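Local structure of HIAXHD3 (Humicola insolens, 3ZXK) at residues 352-357 against 370-375. The protein acts as a family 43 arabinofuranosidase that removes arabinofuranosyl side chains, and was studied in work that introduced endo-xylanase activity. Sequence-based numbering, arbitrary orientation.
Sequences GGLILR and NTLTRR
L354 and L372 meet methyl to methyl between the two facing sheets of the C-terminal concanavalin A-like beta sandwich. Strand 354-357 belongs to one sheet and strand 372-375 to the other. No direct hydrogen bond joins the two segments. The leucines cross at a slant, and their CD2 atoms come within 3.7 Å of each other. Both side chains have the same shape. Each leaves its strand toward the other sheet. With CG anti to the backbone N (chi1 169° in L354, -170° in L372), the branched end lies on the carbonyl-carbon side. L356 also points inward, from the same face of its strand as L354. Its CD2 sits 4.2 Å from the backbone O of N370, a loose contact. W335 and V512, on the strands flanking 372-375 in its sheet, touch L372 and also meet L356 from across the interface. Beside this apolar layer the link is polar. The side chain of N370 is buried, and its OD1 accepts a hydrogen bond from the backbone N of D340. Its ND2 donates at 2.9 Å to a water that bridges the two segments. The same water lies 2.8 Å from R357 O, within hydrogen-bonding distance.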
loop_
_atom_site.group_PDB
_atom_site.type_symbol
_atom_site.label_atom_id
_atom_site.label_comp_id
_atom_site.label_asym_id
_atom_site.label_seq_id
_atom_site.Cartn_x
_atom_site.Cartn_y
_atom_site.Cartn_z
ATOM N N GLY A 352 -18.060 -17.817 -9.548
ATOM C CA GLY A 352 -17.702 -16.619 -8.790
ATOM C C GLY A 352 -18.281 -15.374 -9.447
ATOM O O GLY A 352 -19.352 -15.407 -10.058
ATOM N N GLY A 353 -17.546 -14.280 -9.340
ATOM C CA GLY A 353 -18.017 -12.997 -9.825
ATOM C C GLY A 353 -18.342 -12.046 -8.691
ATOM O O GLY A 353 -18.764 -12.452 -7.608
ATOM N N LEU A 354 -18.088 -10.772 -8.964
ATOM C CA LEU A 354 -18.365 -9.702 -8.039
ATOM C C LEU A 354 -19.517 -8.828 -8.555
ATOM O O LEU A 354 -19.438 -8.272 -9.656
ATOM C CB LEU A 354 -17.103 -8.829 -7.874
ATOM C CG LEU A 354 -17.233 -7.468 -7.132
ATOM C CD1 LEU A 354 -17.571 -7.704 -5.653
ATOM C CD2 LEU A 354 -15.968 -6.619 -7.259
ATOM N N ILE A 355 -20.592 -8.706 -7.777
ATOM C CA ILE A 355 -21.674 -7.764 -8.113
ATOM C C ILE A 355 -21.405 -6.426 -7.454
ATOM O O ILE A 355 -21.188 -6.347 -6.233
ATOM C CB ILE A 355 -23.045 -8.287 -7.625
ATOM C CG1 ILE A 355 -23.343 -9.650 -8.261
ATOM C CG2 ILE A 355 -24.148 -7.247 -7.846
ATOM C CD1 ILE A 355 -23.780 -9.553 -9.699
ATOM N N LEU A 356 -21.319 -5.379 -8.276
ATOM C CA LEU A 356 -21.248 -3.997 -7.788
ATOM C C LEU A 356 -22.582 -3.323 -8.091
ATOM O O LEU A 356 -22.897 -3.043 -9.284
ATOM C CB LEU A 356 -20.120 -3.232 -8.485
ATOM C CG LEU A 356 -18.671 -3.680 -8.262
ATOM C CD1 LEU A 356 -17.691 -2.833 -9.094
ATOM C CD2 LEU A 356 -18.337 -3.548 -6.784
ATOM N N ARG A 357 -23.417 -3.126 -7.064
ATOM C CA ARG A 357 -24.615 -2.299 -7.211
ATOM C C ARG A 357 -24.252 -0.845 -7.041
ATOM O O ARG A 357 -23.451 -0.523 -6.177
ATOM C CB ARG A 357 -25.675 -2.678 -6.175
ATOM C CG ARG A 357 -26.153 -4.121 -6.339
ATOM C CD ARG A 357 -27.328 -4.439 -5.451
ATOM N NE ARG A 357 -27.977 -5.678 -5.892
ATOM C CZ ARG A 357 -28.898 -6.314 -5.189
ATOM N NH1 ARG A 357 -29.264 -5.856 -3.982
ATOM N NH2 ARG A 357 -29.415 -7.430 -5.684
ATOM N N ASN A 370 -17.576 2.419 -3.314
ATOM C CA ASN A 370 -17.398 1.087 -3.901
ATOM C C ASN A 370 -16.626 1.075 -5.209
ATOM O O ASN A 370 -16.899 0.298 -6.091
ATOM C CB ASN A 370 -18.750 0.318 -4.022
ATOM C CG ASN A 370 -19.312 -0.078 -2.660
ATOM O OD1 ASN A 370 -18.877 0.433 -1.618
ATOM N ND2 ASN A 370 -20.267 -0.996 -2.653
ATOM N N THR A 371 -15.605 1.920 -5.306
ATOM C CA THR A 371 -14.566 1.752 -6.315
ATOM C C THR A 371 -13.493 0.790 -5.765
ATOM O O THR A 371 -12.914 1.045 -4.724
ATOM C CB THR A 371 -13.999 3.124 -6.727
ATOM O OG1 THR A 371 -15.041 3.909 -7.290
ATOM C CG2 THR A 371 -12.871 2.981 -7.763
ATOM N N LEU A 372 -13.274 -0.320 -6.467
ATOM C CA LEU A 372 -12.375 -1.388 -6.000
ATOM C C LEU A 372 -11.064 -1.220 -6.745
ATOM O O LEU A 372 -11.060 -1.150 -7.978
ATOM C CB LEU A 372 -12.970 -2.743 -6.331
ATOM C CG LEU A 372 -12.252 -3.949 -5.693
ATOM C CD1 LEU A 372 -12.364 -4.025 -4.169
ATOM C CD2 LEU A 372 -12.715 -5.284 -6.278
ATOM N N THR A 373 -9.962 -1.167 -6.008
ATOM C CA THR A 373 -8.662 -0.826 -6.595
ATOM C C THR A 373 -7.581 -1.849 -6.279
ATOM O O THR A 373 -7.698 -2.691 -5.344
ATOM C CB THR A 373 -8.173 0.575 -6.153
ATOM O OG1 THR A 373 -7.720 0.545 -4.795
ATOM C CG2 THR A 373 -9.286 1.638 -6.315
ATOM N N ARG A 374 -6.505 -1.766 -7.040
ATOM C CA ARG A 374 -5.333 -2.574 -6.782
ATOM C C ARG A 374 -4.092 -1.928 -7.388
ATOM O O ARG A 374 -4.185 -1.120 -8.305
ATOM C CB ARG A 374 -5.502 -4.017 -7.243
ATOM C CG ARG A 374 -5.678 -4.164 -8.749
ATOM C CD ARG A 374 -6.044 -5.597 -9.081
ATOM N NE ARG A 374 -4.888 -6.483 -9.033
ATOM C CZ ARG A 374 -4.951 -7.778 -8.730
ATOM N NH1 ARG A 374 -6.109 -8.336 -8.386
ATOM N NH2 ARG A 374 -3.855 -8.516 -8.748
ATOM N N ARG A 375 -2.944 -2.290 -6.834
ATOM C CA ARG A 375 -1.643 -1.703 -7.209
ATOM C C ARG A 375 -1.224 -2.136 -8.595
ATOM O O ARG A 375 -1.487 -3.257 -8.994
ATOM C CB ARG A 375 -0.567 -2.093 -6.197
ATOM C CG ARG A 375 -0.846 -1.516 -4.832
ATOM C CD ARG A 375 -0.006 -2.195 -3.763
ATOM N NE ARG A 375 -0.329 -1.669 -2.434
ATOM C CZ ARG A 375 -1.398 -2.031 -1.712
ATOM N NH1 ARG A 375 -2.245 -2.979 -2.159
ATOM N NH2 ARG A 375 -1.579 -1.493 -0.498
HETATM O O HOH W 1 -20.980 -1.476 -5.431
#